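Local structure of Ulp1-like SUMO protease (Chaetomium thermophilum, 6DG4) at residues Arg9-Pro14 and Ala210-Leu215; Ser21-Ala26 and Val238-Gly243; Ala120-Ile125 and Glu171-Val176; Ile130-Ser135 and Thr139-Arg144; Cys202-Ile207 and Gln233-Val238. The protein probably removes SUMO from modified proteins and processes SUMO precursors as an Ulp1-family cysteine protease, this chain being its catalytic domain. All blocks are in the same frame, centred on the assembly; numbering follows the deposited sequence.

Contact 1: residues Arg9-Pro14 and Ala210-Leu215; sequences RQLITP and AICLAL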
# COMPACT_ATOMS: atom_id res chain seq x y z
N ARG A 9 9.98 -12.76 11.14
CA ARG A 9 10.84 -12.01 12.05
C ARG A 9 10.16 -10.67 12.31
O ARG A 9 9.14 -10.34 11.70
CB ARG A 9 12.27 -11.88 11.50
CG ARG A 9 12.40 -11.39 10.08
CD ARG A 9 12.26 -9.88 9.96
NE ARG A 9 12.56 -9.44 8.60
CZ ARG A 9 12.31 -8.23 8.12
NH1 ARG A 9 11.76 -7.30 8.90
NH2 ARG A 9 12.60 -7.95 6.86
N GLN A 10 10.72 -9.91 13.24
CA GLN A 10 10.16 -8.62 13.61
C GLN A 10 10.01 -7.72 12.38
O GLN A 10 10.97 -7.47 11.65
CB GLN A 10 11.10 -7.95 14.62
CG GLN A 10 10.54 -6.69 15.25
CD GLN A 10 9.57 -6.99 16.37
OE1 GLN A 10 9.89 -7.76 17.27
NE2 GLN A 10 8.38 -6.41 16.30
N LEU A 11 8.79 -7.20 12.19
CA LEU A 11 8.50 -6.46 10.97
C LEU A 11 9.21 -5.11 10.94
O LEU A 11 9.76 -4.71 9.91
CB LEU A 11 6.99 -6.26 10.82
CG LEU A 11 6.54 -5.47 9.58
CD1 LEU A 11 6.88 -6.23 8.30
CD2 LEU A 11 5.06 -5.15 9.64
N ILE A 12 9.17 -4.38 12.05
CA ILE A 12 9.70 -3.02 12.12
C ILE A 12 10.87 -3.04 13.08
O ILE A 12 10.68 -3.18 14.29
CB ILE A 12 8.63 -2.01 12.57
CG1 ILE A 12 7.41 -2.09 11.66
CG2 ILE A 12 9.21 -0.60 12.58
CD1 ILE A 12 6.25 -1.24 12.11
N THR A 13 12.08 -2.89 12.54
CA THR A 13 13.32 -3.03 13.29
C THR A 13 14.21 -1.81 13.08
O THR A 13 14.13 -1.14 12.06
CB THR A 13 14.07 -4.28 12.82
OG1 THR A 13 14.15 -4.28 11.39
CG2 THR A 13 13.38 -5.55 13.26
N PRO A 14 15.08 -1.52 14.04
CA PRO A 14 15.96 -0.35 13.91
C PRO A 14 16.94 -0.49 12.76
O PRO A 14 17.41 -1.58 12.43
CB PRO A 14 16.68 -0.30 15.26
CG PRO A 14 16.56 -1.69 15.82
CD PRO A 14 15.25 -2.20 15.34
N ALA A 210 -0.47 -2.48 3.91
CA ALA A 210 -0.26 -2.93 2.53
C ALA A 210 0.91 -3.90 2.44
O ALA A 210 0.83 -4.90 1.71
CB ALA A 210 -0.06 -1.72 1.61
N ILE A 211 2.01 -3.64 3.16
CA ILE A 211 3.11 -4.59 3.19
C ILE A 211 2.62 -5.94 3.69
O ILE A 211 2.87 -6.98 3.09
CB ILE A 211 4.26 -4.08 4.08
CG1 ILE A 211 4.91 -2.81 3.52
CG2 ILE A 211 5.31 -5.18 4.25
CD1 ILE A 211 5.92 -2.18 4.47
N CYS A 212 1.89 -5.93 4.81
CA CYS A 212 1.42 -7.17 5.40
C CYS A 212 0.49 -7.93 4.45
O CYS A 212 0.70 -9.11 4.18
CB CYS A 212 0.74 -6.89 6.74
SG CYS A 212 1.90 -6.37 8.05
N LEU A 213 -0.54 -7.27 3.95
CA LEU A 213 -1.50 -7.98 3.10
C LEU A 213 -0.83 -8.50 1.83
O LEU A 213 -1.11 -9.63 1.41
CB LEU A 213 -2.71 -7.11 2.80
CG LEU A 213 -3.89 -7.29 3.75
CD1 LEU A 213 -4.61 -8.61 3.46
CD2 LEU A 213 -3.44 -7.24 5.21
N ALA A 214 0.06 -7.71 1.22
CA ALA A 214 0.72 -8.16 -0.00
C ALA A 214 1.57 -9.39 0.24
O ALA A 214 1.71 -10.23 -0.66
CB ALA A 214 1.59 -7.04 -0.58
N LEU A 215 2.19 -9.49 1.42
CA LEU A 215 3.06 -10.61 1.76
C LEU A 215 2.32 -11.77 2.39
O LEU A 215 2.92 -12.83 2.59
CB LEU A 215 4.13 -10.16 2.75
CG LEU A 215 5.17 -9.17 2.22
CD1 LEU A 215 6.16 -8.85 3.33
CD2 LEU A 215 5.89 -9.71 1.01
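L11, in the irregular loop that precedes helix 17-27, presses its forked end against I211 and C212 of helix 202-215, one of the core helices of the Ulp1-family (peptidase C48) cysteine protease domain. The CB of L11 leaves the loop toward the helix. CG then stands anti to the backbone N, chi1 179°, and this sends both methyls inward. At the fork the two branches part company. CD2 goes to the cysteine and lies 3.7 Å from C212 SG, while CD1 settles more loosely over the isoleucine, 4.5 Å from I211 CG2. Leucine suits the place because its two methyls can serve two neighbouring helix residues at once, and all three partners are buried. C212 does its part as a small apolar group: its sulfur is turned anti to its own carbonyl carbon, chi1 -70°, which carries it out beside the helix to meet the methyl. L253, near the C-terminus, also packs on the leucine, so the two ends of the modelled chain come together here. I211 also touches I72 of helix 62-80 and Q231 of helix 228-241. The loop has polar ties of its own. R9 forms a salt bridge through NE with D252 of the C-terminal tail and folds back over the loop. Its NH1 gives a nearly straight bond to the carbonyl just before L11, with R9 NH1 at 2.9 Å from Q10 O, an N-H...O angle of 166°, and the oxygen lying in the guanidinium plane.

Contact 2: residues Ser21-Ala26 and Val238-Gly243; sequences SRVEAA and VLLNGG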
# COMPACT_ATOMS: atom_id res chain seq x y z
N SER A 21 22.09 7.32 9.10
CA SER A 21 22.80 8.51 8.66
C SER A 21 22.32 8.97 7.30
O SER A 21 22.21 10.17 7.04
CB SER A 21 24.30 8.21 8.62
OG SER A 21 24.81 8.07 9.93
N ARG A 22 22.02 8.02 6.40
CA ARG A 22 21.57 8.38 5.06
C ARG A 22 20.20 9.04 5.12
O ARG A 22 19.95 10.03 4.42
CB ARG A 22 21.55 7.12 4.21
CG ARG A 22 21.39 7.34 2.73
CD ARG A 22 22.07 6.19 2.01
NE ARG A 22 21.49 5.97 0.69
CZ ARG A 22 21.76 4.91 -0.06
NH1 ARG A 22 22.59 3.97 0.38
NH2 ARG A 22 21.18 4.80 -1.25
N VAL A 23 19.31 8.52 5.97
CA VAL A 23 17.99 9.12 6.13
C VAL A 23 18.10 10.51 6.73
O VAL A 23 17.43 11.45 6.29
CB VAL A 23 17.10 8.17 6.96
CG1 VAL A 23 15.85 8.87 7.40
CG2 VAL A 23 16.77 6.93 6.15
N GLU A 24 18.93 10.67 7.77
CA GLU A 24 19.14 11.98 8.36
C GLU A 24 19.69 12.95 7.33
O GLU A 24 19.28 14.12 7.28
CB GLU A 24 20.09 11.88 9.56
CG GLU A 24 20.32 13.20 10.29
CD GLU A 24 21.31 13.08 11.44
OE1 GLU A 24 21.74 11.94 11.73
OE2 GLU A 24 21.65 14.11 12.05
N ALA A 25 20.63 12.49 6.50
CA ALA A 25 21.21 13.36 5.48
C ALA A 25 20.17 13.78 4.44
O ALA A 25 20.23 14.90 3.93
CB ALA A 25 22.40 12.67 4.82
N ALA A 26 19.20 12.90 4.16
CA ALA A 26 18.14 13.25 3.21
C ALA A 26 17.30 14.41 3.73
O ALA A 26 16.93 15.30 2.96
CB ALA A 26 17.25 12.04 2.94
N VAL A 238 13.79 2.81 2.37
CA VAL A 238 13.35 2.05 1.20
C VAL A 238 13.23 2.95 -0.02
O VAL A 238 13.66 2.60 -1.12
CB VAL A 238 12.03 1.32 1.51
CG1 VAL A 238 11.42 0.75 0.23
CG2 VAL A 238 12.25 0.21 2.53
N LEU A 239 12.64 4.14 0.16
CA LEU A 239 12.51 5.06 -0.97
C LEU A 239 13.88 5.48 -1.49
O LEU A 239 14.11 5.50 -2.70
CB LEU A 239 11.67 6.27 -0.57
CG LEU A 239 10.20 5.97 -0.23
CD1 LEU A 239 9.53 7.18 0.37
CD2 LEU A 239 9.42 5.49 -1.45
N LEU A 240 14.82 5.81 -0.59
CA LEU A 240 16.16 6.20 -1.02
C LEU A 240 16.88 5.04 -1.69
O LEU A 240 17.69 5.26 -2.60
CB LEU A 240 16.97 6.68 0.18
CG LEU A 240 16.46 7.96 0.84
CD1 LEU A 240 17.21 8.24 2.13
CD2 LEU A 240 16.58 9.13 -0.12
N ASN A 241 16.61 3.81 -1.25
CA ASN A 241 17.22 2.61 -1.79
C ASN A 241 16.68 2.24 -3.17
O ASN A 241 17.29 1.43 -3.87
CB ASN A 241 16.93 1.46 -0.82
CG ASN A 241 17.66 0.18 -1.18
OD1 ASN A 241 18.89 0.12 -1.18
ND2 ASN A 241 16.90 -0.87 -1.43
N GLY A 242 15.54 2.80 -3.56
CA GLY A 242 14.90 2.39 -4.78
C GLY A 242 14.04 1.16 -4.67
O GLY A 242 13.83 0.47 -5.68
N GLY A 243 13.55 0.82 -3.47
CA GLY A 243 12.55 -0.21 -3.32
C GLY A 243 12.94 -1.29 -2.32
O GLY A 243 13.95 -1.20 -1.62
O HOH W 1 20.72 1.84 -2.47
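L240 reaches from the last turn of helix 228-241 toward helix 17-27, and its CD1 makes the apolar part of the contact. That methyl lies 3.9 Å from A26 CB and 4.3 Å from V23 CG2, with the aliphatic start of R22 close by. The small alanine lets the leucine come near the helix backbone, where L240 CD1 is 4.2 Å from V23 CA. The polar part is bridged by water. R22 has an extended chain that carries its guanidinium past L240; its NH2 donates to a water at 3.2 Å, and that water donates in turn to N241 OD1. The amide nitrogen of N241 bonds within its own segment, N241 ND2 to G243 O at 3.0 Å, and also to K245 O, so both ends of the amide are used. Backbone bonds finish the helix as a Schellman motif, with G243 N bound to V238 O and G242 N to L239 O. G242 has positive phi, where a side chain would jam against the carbonyl before it. Helix 17-27 thus packs against helix 228-241, V23 also resting on A236 and A237, while L239 touches V64 and Y71 of helix 62-80.

Contact 3: residues Ala120-Ile125 and Glu171-Val176; sequences ANFLDI and ELVKFV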
# COMPACT_ATOMS: atom_id res chain seq x y z
N ALA A 120 -9.48 -10.26 -18.45
CA ALA A 120 -8.82 -11.52 -18.78
C ALA A 120 -7.90 -12.01 -17.67
O ALA A 120 -7.76 -13.22 -17.47
CB ALA A 120 -8.04 -11.39 -20.09
N ASN A 121 -7.24 -11.10 -16.95
CA ASN A 121 -6.27 -11.51 -15.94
C ASN A 121 -6.74 -11.25 -14.51
O ASN A 121 -6.00 -11.54 -13.57
CB ASN A 121 -4.91 -10.83 -16.17
CG ASN A 121 -4.94 -9.35 -15.84
OD1 ASN A 121 -5.74 -8.60 -16.39
ND2 ASN A 121 -4.05 -8.92 -14.94
N PHE A 122 -7.95 -10.72 -14.33
CA PHE A 122 -8.38 -10.27 -13.01
C PHE A 122 -8.23 -11.36 -11.95
O PHE A 122 -7.65 -11.13 -10.89
CB PHE A 122 -9.83 -9.78 -13.08
CG PHE A 122 -10.30 -9.13 -11.82
CD1 PHE A 122 -9.99 -7.81 -11.55
CD2 PHE A 122 -11.04 -9.84 -10.89
CE1 PHE A 122 -10.41 -7.21 -10.39
CE2 PHE A 122 -11.47 -9.24 -9.72
CZ PHE A 122 -11.14 -7.92 -9.47
N LEU A 123 -8.77 -12.55 -12.21
CA LEU A 123 -8.72 -13.62 -11.22
C LEU A 123 -7.31 -14.17 -11.02
O LEU A 123 -7.09 -14.89 -10.04
CB LEU A 123 -9.70 -14.74 -11.59
CG LEU A 123 -11.17 -14.34 -11.61
CD1 LEU A 123 -12.03 -15.53 -12.02
CD2 LEU A 123 -11.62 -13.81 -10.27
N ASP A 124 -6.38 -13.87 -11.92
CA ASP A 124 -4.98 -14.27 -11.77
C ASP A 124 -4.21 -13.35 -10.84
O ASP A 124 -3.12 -13.71 -10.39
CB ASP A 124 -4.33 -14.29 -13.16
CG ASP A 124 -2.85 -14.67 -13.12
OD1 ASP A 124 -2.54 -15.82 -12.77
OD2 ASP A 124 -2.00 -13.82 -13.49
N ILE A 125 -4.74 -12.17 -10.54
CA ILE A 125 -4.09 -11.27 -9.59
C ILE A 125 -4.33 -11.80 -8.18
O ILE A 125 -5.44 -12.22 -7.85
CB ILE A 125 -4.67 -9.85 -9.74
CG1 ILE A 125 -4.50 -9.34 -11.18
CG2 ILE A 125 -4.04 -8.90 -8.75
CD1 ILE A 125 -5.26 -8.05 -11.46
N GLU A 171 -18.87 -3.28 -6.41
CA GLU A 171 -19.35 -2.73 -7.68
C GLU A 171 -18.24 -2.69 -8.71
O GLU A 171 -18.46 -2.99 -9.89
CB GLU A 171 -19.94 -1.33 -7.44
CG GLU A 171 -21.25 -1.34 -6.65
CD GLU A 171 -21.68 0.04 -6.17
OE1 GLU A 171 -20.92 1.02 -6.34
OE2 GLU A 171 -22.80 0.13 -5.60
N LEU A 172 -17.02 -2.33 -8.28
CA LEU A 172 -15.88 -2.31 -9.19
C LEU A 172 -15.57 -3.71 -9.71
O LEU A 172 -15.34 -3.90 -10.90
CB LEU A 172 -14.67 -1.73 -8.46
CG LEU A 172 -13.33 -1.74 -9.21
CD1 LEU A 172 -13.40 -0.87 -10.45
CD2 LEU A 172 -12.22 -1.27 -8.28
N VAL A 173 -15.56 -4.70 -8.81
CA VAL A 173 -15.29 -6.08 -9.21
C VAL A 173 -16.32 -6.54 -10.24
O VAL A 173 -15.97 -7.14 -11.27
CB VAL A 173 -15.26 -7.00 -7.97
CG1 VAL A 173 -15.17 -8.46 -8.38
CG2 VAL A 173 -14.08 -6.63 -7.06
N LYS A 174 -17.60 -6.28 -9.97
CA LYS A 174 -18.67 -6.66 -10.90
C LYS A 174 -18.48 -6.00 -12.25
O LYS A 174 -18.66 -6.64 -13.30
CB LYS A 174 -20.01 -6.28 -10.29
CG LYS A 174 -21.20 -6.56 -11.20
CD LYS A 174 -22.48 -6.36 -10.45
CE LYS A 174 -23.67 -6.75 -11.31
NZ LYS A 174 -24.91 -6.91 -10.49
N PHE A 175 -18.08 -4.73 -12.25
CA PHE A 175 -17.87 -4.03 -13.52
C PHE A 175 -16.77 -4.70 -14.34
O PHE A 175 -16.91 -4.87 -15.55
CB PHE A 175 -17.51 -2.57 -13.26
CG PHE A 175 -17.14 -1.83 -14.50
CD1 PHE A 175 -18.12 -1.29 -15.30
CD2 PHE A 175 -15.82 -1.71 -14.89
CE1 PHE A 175 -17.79 -0.61 -16.46
CE2 PHE A 175 -15.48 -1.04 -16.05
CZ PHE A 175 -16.47 -0.50 -16.84
N VAL A 176 -15.66 -5.05 -13.70
CA VAL A 176 -14.54 -5.65 -14.43
C VAL A 176 -14.90 -7.04 -14.94
O VAL A 176 -14.62 -7.40 -16.09
CB VAL A 176 -13.27 -5.67 -13.56
CG1 VAL A 176 -12.16 -6.42 -14.28
CG2 VAL A 176 -12.82 -4.25 -13.23
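F122 meets V173 and V176, one turn apart on helix 163-177, from a tight turn that leads into strand 127-134. Along this segment, A120 binds a glycerol, probably from crystallisation, through its backbone N. N121 then braces the turn: its side chain bonds to N116 O and R118 N, and its carbonyl accepts from the backbone, D124 N lying 2.9 Å from N121 O. F122 follows with CG anti to the backbone N, chi1 -172°, which swings the ring out to the helix, where the phenylalanine side chain runs at about a right angle to both valines. F122 CD1 is 3.8 Å from V176 CG1; at the far end F122 CZ is 4.0 Å from V173 CG2, and F122 CE2 is the same distance from V173 CG1. A flat ring is wide enough to span both helix positions, and the compact valines let it approach. A serine here would probably leave a gap facing both valines and deprive the turn of its apolar hold on the helix. D124 forms a salt bridge with K88, and I125 N closes the turn on F122 O at 3.1 Å. Such packing of a helix beside the connection into a strand is plain hydrophobic-core building of an alpha+beta domain, here the Ulp1 catalytic fold.

Contact 4: residues Ile130-Ser135 and Thr139-Arg144; sequences IPICES and TLAVIR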
# COMPACT_ATOMS: atom_id res chain seq x y z
N ILE A 130 -5.47 -0.48 -3.07
CA ILE A 130 -6.14 0.77 -3.41
C ILE A 130 -6.03 1.71 -2.23
O ILE A 130 -6.75 1.57 -1.23
CB ILE A 130 -7.61 0.53 -3.80
CG1 ILE A 130 -7.70 -0.38 -5.03
CG2 ILE A 130 -8.31 1.86 -4.07
CD1 ILE A 130 -9.11 -0.91 -5.29
N PRO A 131 -5.12 2.69 -2.28
CA PRO A 131 -5.04 3.68 -1.20
C PRO A 131 -6.20 4.66 -1.30
O PRO A 131 -6.49 5.18 -2.37
CB PRO A 131 -3.69 4.38 -1.44
CG PRO A 131 -3.05 3.70 -2.60
CD PRO A 131 -4.12 2.94 -3.33
N ILE A 132 -6.84 4.91 -0.16
CA ILE A 132 -8.04 5.74 -0.10
C ILE A 132 -7.77 6.89 0.86
O ILE A 132 -7.38 6.66 2.01
CB ILE A 132 -9.25 4.93 0.39
CG1 ILE A 132 -9.63 3.86 -0.64
CG2 ILE A 132 -10.43 5.85 0.69
CD1 ILE A 132 -10.75 2.93 -0.21
N CYS A 133 -8.00 8.11 0.40
CA CYS A 133 -7.89 9.28 1.27
C CYS A 133 -9.22 10.03 1.26
O CYS A 133 -9.63 10.55 0.22
CB CYS A 133 -6.76 10.20 0.80
SG CYS A 133 -6.36 11.47 2.02
N GLU A 134 -9.88 10.06 2.41
CA GLU A 134 -11.11 10.83 2.59
C GLU A 134 -10.97 11.68 3.85
O GLU A 134 -10.61 11.16 4.91
CB GLU A 134 -12.32 9.92 2.71
CG GLU A 134 -12.59 9.12 1.45
CD GLU A 134 -13.85 8.29 1.53
OE1 GLU A 134 -14.29 7.98 2.66
OE2 GLU A 134 -14.38 7.96 0.45
N SER A 135 -11.27 12.97 3.72
CA SER A 135 -11.14 13.89 4.85
C SER A 135 -9.76 13.80 5.48
O SER A 135 -9.61 13.81 6.70
CB SER A 135 -12.24 13.64 5.89
OG SER A 135 -13.52 13.69 5.28
N THR A 139 -6.69 5.23 4.37
CA THR A 139 -7.00 3.83 4.64
C THR A 139 -6.63 3.03 3.39
O THR A 139 -6.22 3.59 2.37
CB THR A 139 -8.49 3.65 4.98
OG1 THR A 139 -9.31 4.08 3.87
CG2 THR A 139 -8.86 4.43 6.24
N LEU A 140 -6.78 1.71 3.48
CA LEU A 140 -6.33 0.80 2.44
C LEU A 140 -7.47 -0.14 2.07
O LEU A 140 -7.95 -0.89 2.92
CB LEU A 140 -5.15 -0.03 2.92
CG LEU A 140 -4.57 -1.00 1.88
CD1 LEU A 140 -3.87 -0.23 0.76
CD2 LEU A 140 -3.64 -2.01 2.53
N ALA A 141 -7.88 -0.11 0.81
CA ALA A 141 -8.75 -1.15 0.28
C ALA A 141 -7.87 -2.22 -0.36
O ALA A 141 -6.86 -1.91 -0.99
CB ALA A 141 -9.73 -0.58 -0.74
N VAL A 142 -8.26 -3.48 -0.17
CA VAL A 142 -7.52 -4.61 -0.70
C VAL A 142 -8.53 -5.55 -1.35
O VAL A 142 -9.45 -6.04 -0.68
CB VAL A 142 -6.72 -5.35 0.39
CG1 VAL A 142 -5.90 -6.49 -0.22
CG2 VAL A 142 -5.82 -4.38 1.13
N ILE A 143 -8.36 -5.80 -2.63
CA ILE A 143 -9.13 -6.83 -3.32
C ILE A 143 -8.20 -8.02 -3.51
O ILE A 143 -7.04 -7.85 -3.92
CB ILE A 143 -9.68 -6.32 -4.66
CG1 ILE A 143 -10.58 -5.09 -4.43
CG2 ILE A 143 -10.46 -7.42 -5.36
CD1 ILE A 143 -11.00 -4.38 -5.72
N ARG A 144 -8.69 -9.21 -3.19
CA ARG A 144 -7.92 -10.44 -3.32
C ARG A 144 -8.68 -11.34 -4.29
O ARG A 144 -9.53 -12.14 -3.88
CB ARG A 144 -7.70 -11.10 -1.96
CG ARG A 144 -6.99 -10.18 -0.97
CD ARG A 144 -6.91 -10.80 0.40
NE ARG A 144 -5.70 -11.59 0.57
CZ ARG A 144 -5.50 -12.48 1.53
NH1 ARG A 144 -6.47 -12.76 2.40
NH2 ARG A 144 -4.33 -13.10 1.62
O HOH W 2 -9.96 6.74 4.01
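The carbonyl oxygen of I132 takes the shortest bond between these strands: T139 N donates to I132 O at 2.8 Å, nearly along the C=O axis. A water donates to the same oxygen more distantly, at 3.3 Å, and also meets T139 OG1, 2.7 Å away. The threonine hydroxyl also bonds H152 NE2 of the next strand. With chi1 at 61°, T139 OG1 sits between its backbone N and carbonyl carbon, which brings it to 3.6 Å from I132 CB; a threonine can thus pack on an isoleucine while serving water and histidine. I132 and T139 form a hydrogen-bonded antiparallel pair, as do I130 and A141, with I130 N to A141 O and A141 N to I130 O both 2.9 Å. Between them P131 faces L140 in a non-hydrogen-bonded pair, a place where proline's missing N-H costs this strand pairing nothing. The two hydrogen-bonded pairs put I130, I132, T139 and A141 on one face. There A141 is small enough for I132 CD1 to come within 3.7 Å of A141 CB. Further along, I130 CD1 meets I143 CD1 at 4.0 Å, two branched chains well suited to an extended backbone. P131 and L140 point to the other face.

The strands form the hairpin 127-134 and 137-144, the second of them the central strand of the mixed sheet. Strand 149-153 bonds to the far edge of 137-144, helix 163-177 packs V165, L169 and V173 on the isoleucine face, and L140 turns toward helix 202-215.

Contact 5: residues Cys202-Ile207 and Gln233-Val238; sequences CGVFTI and QRIAAV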
# COMPACT_ATOMS: atom_id res chain seq x y z
N CYS A 202 -2.05 7.74 10.02
CA CYS A 202 -2.87 6.98 9.08
C CYS A 202 -2.09 6.54 7.84
O CYS A 202 -2.27 5.42 7.36
CB CYS A 202 -4.11 7.79 8.68
SG CYS A 202 -3.79 9.37 7.83
N GLY A 203 -1.27 7.42 7.27
CA GLY A 203 -0.52 7.03 6.09
C GLY A 203 0.50 5.94 6.38
O GLY A 203 0.77 5.09 5.52
N VAL A 204 1.07 5.94 7.58
CA VAL A 204 2.03 4.89 7.93
C VAL A 204 1.31 3.57 8.17
O VAL A 204 1.80 2.50 7.77
CB VAL A 204 2.89 5.32 9.13
CG1 VAL A 204 4.06 4.36 9.28
CG2 VAL A 204 3.39 6.75 8.98
N PHE A 205 0.15 3.61 8.83
CA PHE A 205 -0.66 2.40 8.95
C PHE A 205 -1.04 1.86 7.58
O PHE A 205 -1.01 0.64 7.35
CB PHE A 205 -1.95 2.71 9.72
CG PHE A 205 -1.79 2.77 11.22
CD1 PHE A 205 -1.56 1.62 11.95
CD2 PHE A 205 -1.96 3.97 11.90
CE1 PHE A 205 -1.45 1.67 13.33
CE2 PHE A 205 -1.84 4.01 13.28
CZ PHE A 205 -1.59 2.86 13.99
N THR A 206 -1.44 2.74 6.66
CA THR A 206 -1.86 2.32 5.33
C THR A 206 -0.72 1.59 4.61
O THR A 206 -0.92 0.51 4.05
CB THR A 206 -2.35 3.54 4.54
OG1 THR A 206 -3.56 4.03 5.13
CG2 THR A 206 -2.62 3.23 3.08
N ILE A 207 0.48 2.17 4.63
CA ILE A 207 1.63 1.51 3.99
C ILE A 207 1.93 0.18 4.66
O ILE A 207 2.21 -0.82 4.00
CB ILE A 207 2.86 2.44 4.02
CG1 ILE A 207 2.67 3.65 3.10
CG2 ILE A 207 4.12 1.67 3.63
CD1 ILE A 207 3.67 4.77 3.36
N GLN A 233 11.22 6.06 9.33
CA GLN A 233 12.61 6.03 8.92
C GLN A 233 12.87 4.88 7.95
O GLN A 233 13.63 5.03 6.99
CB GLN A 233 13.53 5.84 10.13
CG GLN A 233 13.55 6.96 11.09
CD GLN A 233 14.61 6.72 12.14
OE1 GLN A 233 15.59 7.46 12.25
NE2 GLN A 233 14.44 5.66 12.90
N ARG A 234 12.26 3.72 8.21
CA ARG A 234 12.45 2.57 7.33
C ARG A 234 11.84 2.83 5.96
O ARG A 234 12.44 2.48 4.93
CB ARG A 234 11.84 1.33 7.97
CG ARG A 234 12.53 0.92 9.27
CD ARG A 234 12.02 -0.43 9.80
NE ARG A 234 12.26 -1.46 8.80
CZ ARG A 234 13.44 -2.01 8.54
NH1 ARG A 234 14.52 -1.70 9.24
NH2 ARG A 234 13.54 -2.89 7.56
N ILE A 235 10.65 3.43 5.91
CA ILE A 235 10.05 3.79 4.63
C ILE A 235 10.95 4.75 3.88
O ILE A 235 11.16 4.61 2.67
CB ILE A 235 8.64 4.38 4.85
CG1 ILE A 235 7.68 3.31 5.36
CG2 ILE A 235 8.11 5.02 3.56
CD1 ILE A 235 6.43 3.89 5.99
N ALA A 236 11.50 5.74 4.58
CA ALA A 236 12.42 6.68 3.95
C ALA A 236 13.62 5.95 3.35
O ALA A 236 14.02 6.23 2.21
CB ALA A 236 12.89 7.72 4.97
N ALA A 237 14.20 5.02 4.10
CA ALA A 237 15.34 4.26 3.60
C ALA A 237 14.97 3.45 2.35
O ALA A 237 15.74 3.39 1.39
CB ALA A 237 15.88 3.34 4.69
N VAL A 238 13.79 2.81 2.37
CA VAL A 238 13.35 2.05 1.20
C VAL A 238 13.23 2.95 -0.02
O VAL A 238 13.66 2.60 -1.12
CB VAL A 238 12.03 1.32 1.51
CG1 VAL A 238 11.42 0.75 0.23
CG2 VAL A 238 12.25 0.21 2.53
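I207 and I235 carry matching first torsions, chi1 -69° and -68°, that set CG1 of each anti to its carbonyl carbon; with CD1 then running outward, the two chains reach toward each other tip to tip. I207 CD1 and I235 CD1 stand 3.9 Å apart, and the same I235 methyl lies 4.0 Å from I207 CG2, so it fits against both branches of its partner. One turn back, V204 crosses I235 at a slant and offers V204 CG1 to I235 CD1 at 4.1 Å. A single methyl therefore touches two residues of helix 202-215. Isoleucine suits I235 because its longer branch reaches across to the other helix, and the shorter valine fills the place beside it; all three are buried. Within the first helix a side-chain bond also forms. T206 OG1 donates to C202 O at 2.9 Å, reaching it from above the carbonyl plane, 36° out, while T206 N reaches that oxygen from the opposite face. Two bonds thus grip C202 O, and the one from the hydroxyl fixes the threonine's rotation. C202 opens this helix and touches H137 and Q196; by comparison with the Ulp1 family it is probably the catalytic cysteine.

Helix 202-215 lies between the sheet, where T206 meets W138 and L140, and helix 228-241, whose L228, Q231 and R232 also touch V204. Beyond, A236 and A237 of that helix face V23 of helix 17-27, and R234 bonds through NH1 to T13 O of the N-terminal loop.

Contacts 1 and 5 share helix 202-215, and contacts 2 and 5 share helix 228-241 and residue V238; their centres lie about 11 and 12 Å apart, so these three are linked through two successive helices. Contact 4 stands on the sheet, its centre about 15 Å from that of contact 5 and 17 Å from that of contact 3, and touches both, as it does contact 1. Contacts 2 and 3 lie about 36 Å apart between centres, on opposite sides of the chain's centre. Along the chain, contact 4 nests inside contact 3; contacts 1 and 2 pair N-terminal segments with helices late in the chain, and their segments alternate. The sheet and helix 202-215 thus form the middle of the catalytic domain.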